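Long-range contacts in HpuA (Kingella denitrificans ATCC 33394, PDB 5EC6), which binds haemoglobin as an outer-membrane receptor lipoprotein, probably helping the bacterium draw haem iron from its host: residues I16-A21 with P106-D111; N28-D32 with P51-T55; T96-V100 with S193-R197; T172-E178 with T303-A309. All coordinates share one frame; numbering follows the deposited sequence. Where two conformers were deposited one is given.

Contact 1. Residues I16-A21 with P106-D111; sequences IPVLRA and PMQPLD
Leu19 bonds through both its backbone ends to the segment 106-111. Leu19 N donates to Pro109 O at 2.8 Å, and Asp111 N donates to Leu19 O at 2.9 Å. The two bonds flank Leu110, the pattern of a single parallel-type beta bridge. It lays an irregular N-terminal segment along the end of strand 104-109. Gln108 reaches across beside the bridge. Its CG is anti to the backbone N (chi1 -175°) and the chain beyond is extended, which brings Gln108 NE2 to 2.9 Å from Pro17 O. The acceptor lies in the plane of the Gln108 amide, but the donor stands above the carbonyl plane of Pro17. Leu19 CB packs on Gln108 CD at 3.6 Å and on Leu110 CD2 at 3.8 Å. At the far end, Ala21 N meets Asp111 OD2 at 2.9 Å from above the carboxylate plane. In the next shell, Tyr81 OH bonds to Asp111 OD1 and fixes the carboxylate, while Tyr86 and Asn87 pack on Gln108. Pro17 and Pro109 have no N-H to give and serve here as acceptors. Beyond the bridge, Gln108, as donor, and Asp111, as acceptor, add the other two hydrogen bonds.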
loop_
_atom_site.group_PDB
_atom_site.type_symbol
_atom_site.label_atom_id
_atom_site.label_comp_id
_atom_site.label_asym_id
_atom_site.label_seq_id
_atom_site.Cartn_x
_atom_site.Cartn_y
_atom_site.Cartn_z
ATOM N N ILE A 16 4.337 -23.836 4.541
ATOM C CA ILE A 16 4.961 -22.567 4.159
ATOM C C ILE A 16 6.349 -22.522 4.781
ATOM O O ILE A 16 6.496 -22.778 5.949
ATOM C CB ILE A 16 4.093 -21.364 4.575
ATOM C CG1 ILE A 16 2.702 -21.488 3.919
ATOM C CG2 ILE A 16 4.745 -20.051 4.131
ATOM C CD1 ILE A 16 1.577 -20.757 4.628
ATOM N N PRO A 17 7.376 -22.207 3.997
ATOM C CA PRO A 17 8.715 -22.140 4.539
ATOM C C PRO A 17 8.948 -20.958 5.474
ATOM O O PRO A 17 8.237 -19.953 5.391
ATOM C CB PRO A 17 9.597 -22.015 3.307
ATOM C CG PRO A 17 8.711 -21.585 2.210
ATOM C CD PRO A 17 7.349 -22.071 2.534
ATOM N N VAL A 18 9.952 -21.087 6.339
ATOM C CA VAL A 18 10.284 -20.062 7.293
ATOM C C VAL A 18 11.144 -19.062 6.558
ATOM O O VAL A 18 12.110 -19.435 5.891
ATOM C CB VAL A 18 11.011 -20.644 8.536
ATOM C CG1 VAL A 18 11.552 -19.533 9.433
ATOM C CG2 VAL A 18 10.044 -21.524 9.299
ATOM N N LEU A 19 10.808 -17.763 6.668
ATOM C CA LEU A 19 11.573 -16.765 5.973
ATOM C C LEU A 19 12.754 -16.271 6.816
ATOM O O LEU A 19 12.582 -15.789 7.938
ATOM C CB LEU A 19 10.653 -15.588 5.617
ATOM C CG LEU A 19 11.275 -14.472 4.764
ATOM C CD1 LEU A 19 11.658 -14.950 3.381
ATOM C CD2 LEU A 19 10.337 -13.274 4.693
ATOM N N ARG A 20 13.955 -16.390 6.267
ATOM C CA ARG A 20 15.137 -15.870 6.907
ATOM C C ARG A 20 15.433 -14.412 6.581
ATOM O O ARG A 20 15.321 -13.978 5.421
ATOM C CB ARG A 20 16.364 -16.737 6.567
ATOM C CG ARG A 20 16.239 -18.164 7.118
ATOM C CD ARG A 20 17.473 -19.036 6.802
ATOM N NE ARG A 20 17.890 -18.896 5.408
ATOM C CZ ARG A 20 17.294 -19.451 4.344
ATOM N NH1 ARG A 20 16.245 -20.260 4.464
ATOM N NH2 ARG A 20 17.773 -19.210 3.130
ATOM N N ALA A 21 15.912 -13.712 7.587
ATOM C CA ALA A 21 16.286 -12.311 7.432
ATOM C C ALA A 21 17.405 -12.129 6.441
ATOM O O ALA A 21 18.315 -12.980 6.316
ATOM C CB ALA A 21 16.674 -11.719 8.739
ATOM N N PRO A 106 -2.931 -16.820 5.122
ATOM C CA PRO A 106 -1.869 -17.145 6.063
ATOM C C PRO A 106 -0.679 -16.165 5.968
ATOM O O PRO A 106 -0.342 -15.729 4.879
ATOM C CB PRO A 106 -1.434 -18.555 5.584
ATOM C CG PRO A 106 -1.663 -18.543 4.117
ATOM C CD PRO A 106 -2.929 -17.707 3.939
ATOM N N MET A 107 -0.065 -15.833 7.089
ATOM C CA MET A 107 1.144 -15.034 7.108
ATOM C C MET A 107 2.349 -15.959 7.098
ATOM O O MET A 107 2.279 -17.087 7.625
ATOM C CB MET A 107 1.167 -14.176 8.356
ATOM C CG MET A 107 -0.061 -13.266 8.472
ATOM S SD MET A 107 -0.064 -12.197 9.934
ATOM C CE MET A 107 1.223 -11.029 9.587
ATOM N N GLN A 108 3.433 -15.518 6.512
ATOM C CA GLN A 108 4.630 -16.360 6.460
ATOM C C GLN A 108 5.355 -16.323 7.765
ATOM O O GLN A 108 5.681 -15.256 8.291
ATOM C CB GLN A 108 5.551 -15.940 5.335
ATOM C CG GLN A 108 6.756 -16.910 5.183
ATOM C CD GLN A 108 7.644 -16.647 3.994
ATOM O OE1 GLN A 108 7.636 -15.585 3.382
ATOM N NE2 GLN A 108 8.474 -17.647 3.650
ATOM N N PRO A 109 5.690 -17.522 8.345
ATOM C CA PRO A 109 6.540 -17.471 9.530
ATOM C C PRO A 109 7.959 -17.022 9.268
ATOM O O PRO A 109 8.497 -17.275 8.207
ATOM C CB PRO A 109 6.547 -18.941 10.014
ATOM C CG PRO A 109 6.346 -19.698 8.793
ATOM C CD PRO A 109 5.429 -18.891 7.898
ATOM N N LEU A 110 8.551 -16.350 10.246
ATOM C CA LEU A 110 9.883 -15.765 10.144
ATOM C C LEU A 110 10.883 -16.479 11.056
ATOM O O LEU A 110 10.514 -17.032 12.082
ATOM C CB LEU A 110 9.879 -14.291 10.559
ATOM C CG LEU A 110 8.817 -13.433 9.827
ATOM C CD1 LEU A 110 8.858 -12.018 10.365
ATOM C CD2 LEU A 110 9.046 -13.477 8.313
ATOM N N ASP A 111 12.145 -16.352 10.708
ATOM C CA ASP A 111 13.242 -16.848 11.567
ATOM C C ASP A 111 13.129 -16.477 13.050
ATOM O O ASP A 111 13.452 -17.305 13.903
ATOM C CB ASP A 111 14.611 -16.479 10.998
ATOM C CG ASP A 111 14.804 -14.985 10.753
ATOM O OD1 ASP A 111 13.884 -14.185 11.016
ATOM O OD2 ASP A 111 15.912 -14.640 10.301
#

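Contact 2. Residues N28-D32 with P51-T55; sequences NIVAD and PFTIT
Phe52 and Ile29 meet on one side of an antiparallel strand pair. Strand 29-31 is an edge strand of a four-stranded antiparallel sheet, and strand 48-57 is its neighbour. Val30 and Thr53 form the hydrogen-bonded pair, with Thr53 N 2.8 Å from Val30 O. Ile29 and Ile54 form a non-hydrogen-bonded pair beside it. The side chain of Phe52 leads away from its own strand. Its CB lies 3.7 Å from Val30 O. Its CG is anti to the carbonyl carbon (chi1 -75°), which brings the CD2-CE2 side of the ring obliquely up to Ala31 and Ile29. Phe52 CD2 touches Ala31 CA at 3.6 Å and Ile29 CG2 at 3.7 Å. One bond further, Phe52 CE2 lies 3.9 Å from Ala31 CB. Outside the pair, the ring of Tyr80 meets that of Phe52 with the planes nearly perpendicular, and Leu72 of strand 65-74 also touches Phe52. Ile29 CG2 continues the apolar patch to Ile54 CG1 at 4.0 Å, the two isoleucines lying side by side and pointing the same way. Asp32 OD1 bonds to Ser34 OG, and a water donates to Asp32 OD2 at 2.8 Å and to Phe52 O at 2.9 Å.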
loop_
_atom_site.group_PDB
_atom_site.type_symbol
_atom_site.label_atom_id
_atom_site.label_comp_id
_atom_site.label_asym_id
_atom_site.label_seq_id
_atom_site.Cartn_x
_atom_site.Cartn_y
_atom_site.Cartn_z
ATOM N N ASN A 28 27.737 -6.981 -0.453
ATOM C CA ASN A 28 26.937 -7.043 -1.662
ATOM C C ASN A 28 25.564 -6.398 -1.490
ATOM O O ASN A 28 24.827 -6.284 -2.455
ATOM C CB ASN A 28 26.747 -8.485 -2.067
ATOM C CG ASN A 28 28.005 -9.054 -2.685
ATOM O OD1 ASN A 28 28.790 -8.322 -3.280
ATOM N ND2 ASN A 28 28.193 -10.321 -2.545
ATOM N N ILE A 29 25.234 -5.983 -0.266
ATOM C CA ILE A 29 23.928 -5.360 -0.004
ATOM C C ILE A 29 24.221 -4.005 0.601
ATOM O O ILE A 29 24.741 -3.955 1.711
ATOM C CB ILE A 29 23.088 -6.240 0.916
ATOM C CG1 ILE A 29 22.812 -7.579 0.233
ATOM C CG2 ILE A 29 21.750 -5.549 1.279
ATOM C CD1 ILE A 29 22.118 -8.588 1.080
ATOM N N VAL A 30 23.957 -2.940 -0.146
ATOM C CA VAL A 30 24.349 -1.594 0.200
ATOM C C VAL A 30 23.139 -0.652 0.282
ATOM O O VAL A 30 22.360 -0.507 -0.654
ATOM C CB VAL A 30 25.318 -1.040 -0.824
ATOM C CG1 VAL A 30 25.786 0.366 -0.475
ATOM C CG2 VAL A 30 26.507 -2.007 -0.973
ATOM N N ALA A 31 23.014 0.031 1.420
ATOM C CA ALA A 31 21.906 0.926 1.609
ATOM C C ALA A 31 22.003 2.054 0.612
ATOM O O ALA A 31 23.095 2.595 0.325
ATOM C CB ALA A 31 21.882 1.455 3.048
ATOM N N ASP A 32 20.858 2.396 0.028
ATOM C CA ASP A 32 20.785 3.406 -1.003
ATOM C C ASP A 32 20.368 4.728 -0.346
ATOM O O ASP A 32 19.234 4.860 0.144
ATOM C CB ASP A 32 19.790 2.972 -2.093
ATOM C CG ASP A 32 19.838 3.848 -3.325
ATOM O OD1 ASP A 32 20.273 5.011 -3.222
ATOM O OD2 ASP A 32 19.385 3.392 -4.397
ATOM N N PRO A 51 15.416 1.305 0.867
ATOM C CA PRO A 51 16.006 0.954 -0.466
ATOM C C PRO A 51 17.463 0.485 -0.348
ATOM O O PRO A 51 18.249 1.015 0.459
ATOM C CB PRO A 51 15.962 2.278 -1.208
ATOM C CG PRO A 51 16.135 3.325 -0.136
ATOM C CD PRO A 51 15.476 2.755 1.107
ATOM N N PHE A 52 17.822 -0.462 -1.211
ATOM C CA PHE A 52 19.163 -1.050 -1.240
ATOM C C PHE A 52 19.594 -1.255 -2.693
ATOM O O PHE A 52 18.782 -1.349 -3.606
ATOM C CB PHE A 52 19.158 -2.413 -0.533
ATOM C CG PHE A 52 19.096 -2.310 0.950
ATOM C CD1 PHE A 52 17.853 -2.205 1.572
ATOM C CD2 PHE A 52 20.244 -2.217 1.697
ATOM C CE1 PHE A 52 17.777 -2.103 2.915
ATOM C CE2 PHE A 52 20.179 -2.061 3.068
ATOM C CZ PHE A 52 18.943 -2.014 3.665
ATOM N N THR A 53 20.908 -1.330 -2.864
ATOM C CA THR A 53 21.496 -1.813 -4.118
ATOM C C THR A 53 22.134 -3.144 -3.809
ATOM O O THR A 53 22.959 -3.241 -2.912
ATOM C CB THR A 53 22.518 -0.785 -4.616
ATOM O OG1 THR A 53 21.846 0.459 -4.866
ATOM C CG2 THR A 53 23.161 -1.227 -5.944
ATOM N N ILE A 54 21.680 -4.188 -4.505
ATOM C CA ILE A 54 22.001 -5.541 -4.155
ATOM C C ILE A 54 22.681 -6.224 -5.353
ATOM O O ILE A 54 22.129 -6.239 -6.468
ATOM C CB ILE A 54 20.774 -6.291 -3.688
ATOM C CG1 ILE A 54 20.281 -5.609 -2.396
ATOM C CG2 ILE A 54 21.072 -7.748 -3.454
ATOM C CD1 ILE A 54 19.172 -6.303 -1.698
ATOM N N THR A 55 23.827 -6.818 -5.061
ATOM C CA THR A 55 24.615 -7.551 -6.076
ATOM C C THR A 55 24.549 -9.027 -5.771
ATOM O O THR A 55 24.725 -9.466 -4.610
ATOM C CB THR A 55 26.036 -6.998 -6.106
ATOM O OG1 THR A 55 26.029 -5.605 -6.425
ATOM C CG2 THR A 55 26.870 -7.706 -7.186
HETATM O O HOH W 1 25.503 -3.763 -4.438
HETATM O O HOH W 2 23.195 1.817 -2.730
HETATM O O HOH W 3 17.598 1.226 -4.313
#

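Contact 3. Residues T96-V100 with S193-R197; sequences TSARV and SYETR
Arg99 and Thr196 form the hydrogen-bonded pair of a small two-stranded antiparallel sheet, made by strands 99-100 and 195-196. Arg99 N donates to Thr196 O at 3.0 Å, and Thr196 N returns a bond to Arg99 O at 2.8 Å. Arg99 CB also lies 3.4 Å from Thr196 OG1. The rest of the Arg99 side chain then leaves the strand pair. It bends at chi2 (-77°) and turns back to its own segment. There Arg99 NH1 grips two carbonyls, Thr96 O at 2.7 Å and Ala98 O at 3.0 Å. Both oxygens lie in the guanidinium plane, although the nitrogen stands above each carbonyl plane. With Arg99 NH2 bonded to Ser125 O, the group ties down the turn that leads into strand 99-100. Arg197 has the most surface buried. Its guanidinium lies with one face against the methyl of Ala98, Arg197 NH2 being 3.6 Å from Ala98 CB. This side chain is poorly ordered and the chain just beyond it is not modelled, so its position is less certain. Val100 works on the side of the sheet that carries Glu195. Its CG2 branch, beside the backbone N, rests on the extended Glu195 chain, with Val100 CG2 3.6 Å from Glu195 CG. In the backbone, Arg99 O also takes a CA-H...O contact from Glu195 CA at 3.2 Å.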
loop_
_atom_site.group_PDB
_atom_site.type_symbol
_atom_site.label_atom_id
_atom_site.label_comp_id
_atom_site.label_asym_id
_atom_site.label_seq_id
_atom_site.Cartn_x
_atom_site.Cartn_y
_atom_site.Cartn_z
ATOM N N THR A 96 -12.437 -18.433 -14.008
ATOM C CA THR A 96 -13.526 -17.750 -14.730
ATOM C C THR A 96 -13.117 -16.313 -15.109
ATOM O O THR A 96 -11.938 -15.961 -15.033
ATOM C CB THR A 96 -14.858 -17.822 -13.938
ATOM O OG1 THR A 96 -14.766 -17.094 -12.711
ATOM C CG2 THR A 96 -15.188 -19.266 -13.595
ATOM N N SER A 97 -14.062 -15.500 -15.569
ATOM C CA SER A 97 -13.836 -14.049 -15.627
ATOM C C SER A 97 -13.826 -13.427 -14.211
ATOM O O SER A 97 -13.085 -12.470 -13.956
ATOM C CB SER A 97 -14.886 -13.361 -16.509
ATOM O OG SER A 97 -16.182 -13.458 -15.937
ATOM N N ALA A 98 -14.649 -13.978 -13.313
ATOM C CA ALA A 98 -14.756 -13.496 -11.932
ATOM C C ALA A 98 -13.387 -13.470 -11.229
ATOM O O ALA A 98 -12.557 -14.373 -11.394
ATOM C CB ALA A 98 -15.733 -14.347 -11.143
ATOM N N ARG A 99 -13.139 -12.424 -10.446
ATOM C CA ARG A 99 -11.937 -12.397 -9.614
ATOM C C ARG A 99 -12.360 -12.039 -8.203
ATOM O O ARG A 99 -12.921 -10.969 -7.967
ATOM C CB ARG A 99 -10.969 -11.373 -10.150
ATOM C CG ARG A 99 -10.352 -11.726 -11.492
ATOM C CD ARG A 99 -9.251 -12.760 -11.352
ATOM N NE ARG A 99 -8.619 -13.035 -12.645
ATOM C CZ ARG A 99 -9.167 -13.756 -13.630
ATOM N NH1 ARG A 99 -10.369 -14.319 -13.495
ATOM N NH2 ARG A 99 -8.497 -13.924 -14.766
ATOM N N VAL A 100 -12.167 -12.950 -7.272
ATOM C CA VAL A 100 -12.533 -12.693 -5.891
ATOM C C VAL A 100 -11.250 -12.779 -5.052
ATOM O O VAL A 100 -10.538 -13.784 -5.093
ATOM C CB VAL A 100 -13.567 -13.692 -5.367
ATOM C CG1 VAL A 100 -13.875 -13.439 -3.906
ATOM C CG2 VAL A 100 -14.865 -13.633 -6.189
ATOM N N SER A 193 -13.472 -6.566 1.466
ATOM C CA SER A 193 -14.149 -7.308 0.386
ATOM C C SER A 193 -13.778 -6.786 -0.954
ATOM O O SER A 193 -13.792 -5.554 -1.212
ATOM C CB SER A 193 -15.659 -7.268 0.550
ATOM O OG SER A 193 -16.027 -7.870 1.773
ATOM N N TYR A 194 -13.474 -7.688 -1.876
ATOM C CA TYR A 194 -13.068 -7.280 -3.197
ATOM C C TYR A 194 -13.406 -8.365 -4.173
ATOM O O TYR A 194 -12.845 -9.471 -4.080
ATOM C CB TYR A 194 -11.575 -7.015 -3.238
ATOM C CG TYR A 194 -11.022 -6.212 -4.367
ATOM C CD1 TYR A 194 -11.813 -5.300 -5.104
ATOM C CD2 TYR A 194 -9.667 -6.280 -4.676
ATOM C CE1 TYR A 194 -11.261 -4.529 -6.094
ATOM C CE2 TYR A 194 -9.106 -5.526 -5.676
ATOM C CZ TYR A 194 -9.897 -4.638 -6.398
ATOM O OH TYR A 194 -9.268 -3.904 -7.375
ATOM N N GLU A 195 -14.261 -8.019 -5.139
ATOM C CA GLU A 195 -14.635 -8.929 -6.236
ATOM C C GLU A 195 -14.814 -8.106 -7.469
ATOM O O GLU A 195 -15.535 -7.077 -7.459
ATOM C CB GLU A 195 -15.944 -9.660 -5.929
ATOM C CG GLU A 195 -16.442 -10.503 -7.107
ATOM C CD GLU A 195 -17.681 -11.327 -6.794
ATOM O OE1 GLU A 195 -18.152 -11.366 -5.632
ATOM O OE2 GLU A 195 -18.148 -11.991 -7.758
ATOM N N THR A 196 -14.148 -8.493 -8.544
ATOM C CA THR A 196 -14.336 -7.794 -9.811
ATOM C C THR A 196 -14.839 -8.795 -10.838
ATOM O O THR A 196 -14.906 -9.996 -10.553
ATOM C CB THR A 196 -13.028 -7.138 -10.271
ATOM O OG1 THR A 196 -12.023 -8.143 -10.406
ATOM C CG2 THR A 196 -12.568 -6.116 -9.232
ATOM N N ARG A 197 -15.194 -8.297 -12.021
ATOM C CA ARG A 197 -15.519 -9.168 -13.166
ATOM C C ARG A 197 -14.900 -8.666 -14.468
ATOM O O ARG A 197 -15.154 -7.536 -14.867
ATOM C CB ARG A 197 -17.045 -9.311 -13.298
ATOM C CG ARG A 197 -17.522 -10.741 -13.083
ATOM C CD ARG A 197 -18.967 -10.851 -12.615
ATOM N NE ARG A 197 -19.184 -12.086 -11.855
ATOM C CZ ARG A 197 -19.114 -13.327 -12.354
ATOM N NH1 ARG A 197 -18.837 -13.545 -13.641
ATOM N NH2 ARG A 197 -19.325 -14.371 -11.556
#

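Contact 4. Residues T172-E178 with T303-A309; sequences TGKATYE and TRREYNA
Thr176 and the pair Arg305 and Glu306 form a classic beta bulge between antiparallel strands 174-185 and 298-308. Thr176 O accepts Arg305 N at 2.8 Å and, more weakly, Glu306 N at 3.3 Å. The bulge shifts the register by one residue. Packing is close on the side with Ala175 and Tyr177. Tyr177 CE2 is 3.7 Å from Arg304 CB, and Arg304 CG lies over one face of the ring. Arg304 CG, anti to the backbone N (chi1 -171°), carries the chain alongside Tyr177, and a bend at chi3 turns the guanidinium. A water donates to Tyr177 OH and accepts from Arg304 NH1. Tyr177 OH also bonds to Gly281 O, and the Arg304 guanidinium to Pro279. Ala175 CB meets Tyr307 CB at 3.9 Å. At the end of the pair, Thr172 OG1 gives its hydrogen to Ala309 O at 2.8 Å. On the face of Thr176, Glu178 and Glu306, few side chains touch across the two segments. Glu178 OE1 makes a long salt bridge to Arg305 NE, at 3.8 Å, in the guanidinium plane. Glu178 OE2 bonds to Tyr194 OH. Strand 174-185 lies between strands 298-308 and 208-215, and strand 283-289 flanks 298-308, consistent with the beta barrel of this receptor.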
loop_
_atom_site.group_PDB
_atom_site.type_symbol
_atom_site.label_atom_id
_atom_site.label_comp_id
_atom_site.label_asym_id
_atom_site.label_seq_id
_atom_site.Cartn_x
_atom_site.Cartn_y
_atom_site.Cartn_z
ATOM N N THR A 172 -5.352 20.681 -7.574
ATOM C CA THR A 172 -6.785 20.959 -7.819
ATOM C C THR A 172 -7.567 19.707 -8.200
ATOM O O THR A 172 -7.002 18.708 -8.650
ATOM C CB THR A 172 -6.984 22.008 -8.946
ATOM O OG1 THR A 172 -6.538 21.474 -10.215
ATOM C CG2 THR A 172 -6.204 23.299 -8.631
ATOM N N GLY A 173 -8.876 19.765 -8.066
ATOM C CA GLY A 173 -9.738 18.724 -8.570
ATOM C C GLY A 173 -9.874 17.552 -7.607
ATOM O O GLY A 173 -9.759 17.709 -6.435
ATOM N N LYS A 174 -10.177 16.401 -8.176
ATOM C CA LYS A 174 -10.523 15.227 -7.385
ATOM C C LYS A 174 -9.851 13.995 -7.997
ATOM O O LYS A 174 -9.583 13.938 -9.187
ATOM C CB LYS A 174 -12.039 15.029 -7.289
ATOM C CG LYS A 174 -12.693 15.996 -6.310
ATOM C CD LYS A 174 -14.219 15.894 -6.277
ATOM C CE LYS A 174 -14.705 14.585 -5.657
ATOM N NZ LYS A 174 -16.190 14.508 -5.483
ATOM N N ALA A 175 -9.620 13.007 -7.142
ATOM C CA ALA A 175 -9.167 11.681 -7.601
ATOM C C ALA A 175 -9.778 10.599 -6.734
ATOM O O ALA A 175 -9.965 10.797 -5.535
ATOM C CB ALA A 175 -7.668 11.590 -7.441
ATOM N N THR A 176 -10.095 9.486 -7.369
ATOM C CA THR A 176 -10.675 8.328 -6.709
ATOM C C THR A 176 -9.739 7.133 -6.842
ATOM O O THR A 176 -9.237 6.811 -7.924
ATOM C CB THR A 176 -12.053 8.043 -7.336
ATOM O OG1 THR A 176 -12.913 9.165 -7.069
ATOM C CG2 THR A 176 -12.688 6.828 -6.787
ATOM N N TYR A 177 -9.573 6.448 -5.713
ATOM C CA TYR A 177 -8.633 5.341 -5.547
ATOM C C TYR A 177 -9.420 4.071 -5.183
ATOM O O TYR A 177 -10.413 4.124 -4.461
ATOM C CB TYR A 177 -7.603 5.655 -4.460
ATOM C CG TYR A 177 -6.720 6.848 -4.754
ATOM C CD1 TYR A 177 -7.182 8.156 -4.517
ATOM C CD2 TYR A 177 -5.445 6.684 -5.269
ATOM C CE1 TYR A 177 -6.420 9.250 -4.843
ATOM C CE2 TYR A 177 -4.655 7.756 -5.564
ATOM C CZ TYR A 177 -5.128 9.050 -5.379
ATOM O OH TYR A 177 -4.344 10.150 -5.665
ATOM N N GLU A 178 -8.932 2.950 -5.692
ATOM C CA GLU A 178 -9.513 1.632 -5.480
ATOM C C GLU A 178 -8.516 0.956 -4.556
ATOM O O GLU A 178 -7.373 0.768 -4.954
ATOM C CB GLU A 178 -9.623 0.916 -6.833
ATOM C CG GLU A 178 -10.310 -0.452 -6.796
ATOM C CD GLU A 178 -10.790 -0.883 -8.179
ATOM O OE1 GLU A 178 -11.154 -0.008 -9.035
ATOM O OE2 GLU A 178 -10.780 -2.126 -8.449
ATOM N N THR A 303 -4.730 1.991 -5.817
ATOM C CA THR A 303 -4.358 2.635 -7.064
ATOM C C THR A 303 -5.414 3.653 -7.464
ATOM O O THR A 303 -6.607 3.492 -7.194
ATOM C CB THR A 303 -4.174 1.569 -8.208
ATOM O OG1 THR A 303 -5.383 0.808 -8.379
ATOM C CG2 THR A 303 -2.991 0.675 -7.900
ATOM N N ARG A 304 -4.970 4.664 -8.192
ATOM C CA ARG A 304 -5.832 5.725 -8.705
ATOM C C ARG A 304 -6.650 5.200 -9.882
ATOM O O ARG A 304 -6.105 4.874 -10.935
ATOM C CB ARG A 304 -4.974 6.907 -9.154
ATOM C CG ARG A 304 -5.763 8.164 -9.503
ATOM C CD ARG A 304 -4.879 9.392 -9.521
ATOM N NE ARG A 304 -3.821 9.210 -10.524
ATOM C CZ ARG A 304 -2.718 9.943 -10.559
ATOM N NH1 ARG A 304 -2.543 10.924 -9.738
ATOM N NH2 ARG A 304 -1.819 9.691 -11.514
ATOM N N ARG A 305 -7.956 5.148 -9.725
ATOM C CA ARG A 305 -8.848 4.653 -10.767
ATOM C C ARG A 305 -9.189 5.769 -11.749
ATOM O O ARG A 305 -9.367 5.528 -12.946
ATOM C CB ARG A 305 -10.112 4.072 -10.101
ATOM C CG ARG A 305 -11.107 3.433 -11.051
ATOM C CD ARG A 305 -12.388 3.001 -10.339
ATOM N NE ARG A 305 -13.238 2.233 -11.267
ATOM C CZ ARG A 305 -14.009 2.772 -12.218
ATOM N NH1 ARG A 305 -14.096 4.092 -12.366
ATOM N NH2 ARG A 305 -14.692 1.984 -13.046
ATOM N N GLU A 306 -9.289 6.998 -11.251
ATOM C CA GLU A 306 -9.770 8.111 -12.065
ATOM C C GLU A 306 -9.305 9.383 -11.405
ATOM O O GLU A 306 -9.251 9.485 -10.158
ATOM C CB GLU A 306 -11.279 8.085 -12.175
ATOM C CG GLU A 306 -11.830 9.145 -13.096
ATOM C CD GLU A 306 -13.324 9.051 -13.336
ATOM O OE1 GLU A 306 -14.001 8.078 -12.903
ATOM O OE2 GLU A 306 -13.845 9.993 -14.016
ATOM N N TYR A 307 -9.026 10.380 -12.229
ATOM C CA TYR A 307 -8.775 11.709 -11.678
ATOM C C TYR A 307 -9.191 12.768 -12.651
ATOM O O TYR A 307 -9.292 12.533 -13.875
ATOM C CB TYR A 307 -7.294 11.893 -11.282
ATOM C CG TYR A 307 -6.338 11.934 -12.446
ATOM C CD1 TYR A 307 -5.812 10.745 -12.985
ATOM C CD2 TYR A 307 -5.989 13.127 -13.036
ATOM C CE1 TYR A 307 -4.949 10.775 -14.085
ATOM C CE2 TYR A 307 -5.138 13.163 -14.107
ATOM C CZ TYR A 307 -4.615 12.003 -14.631
ATOM O OH TYR A 307 -3.748 12.055 -15.712
ATOM N N ASN A 308 -9.521 13.945 -12.100
ATOM C CA ASN A 308 -9.900 15.099 -12.911
ATOM C C ASN A 308 -9.432 16.354 -12.199
ATOM O O ASN A 308 -10.015 16.768 -11.200
ATOM C CB ASN A 308 -11.418 15.140 -13.101
ATOM C CG ASN A 308 -11.846 16.304 -13.971
ATOM O OD1 ASN A 308 -11.014 17.014 -14.514
ATOM N ND2 ASN A 308 -13.137 16.481 -14.103
ATOM N N ALA A 309 -8.372 16.957 -12.713
ATOM C CA ALA A 309 -7.858 18.157 -12.116
ATOM C C ALA A 309 -8.816 19.351 -12.226
ATOM O O ALA A 309 -8.722 20.295 -11.446
ATOM C CB ALA A 309 -6.545 18.527 -12.784
HETATM O O HOH W 4 -4.205 12.207 -7.701
#

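Contacts 1 and 2 lie at the surface, while contacts 3 and 4 are partly buried. Contact 2 is nested inside the chain loop closed by contact 1, but the two do not touch. Contact 1 relies on one bridge extended by polar side chains. Contact 2 is a regular strand pair at a sheet edge, with water at its rim. Contacts 3 and 4 cross along the chain and meet directly, where Tyr194 of contact 3 reaches Glu178 of contact 4. Contact 4 joins two long strands, contact 3 two very short ones. Strands 99-100 and 104-109 follow each other, linking contact 3 to contact 1.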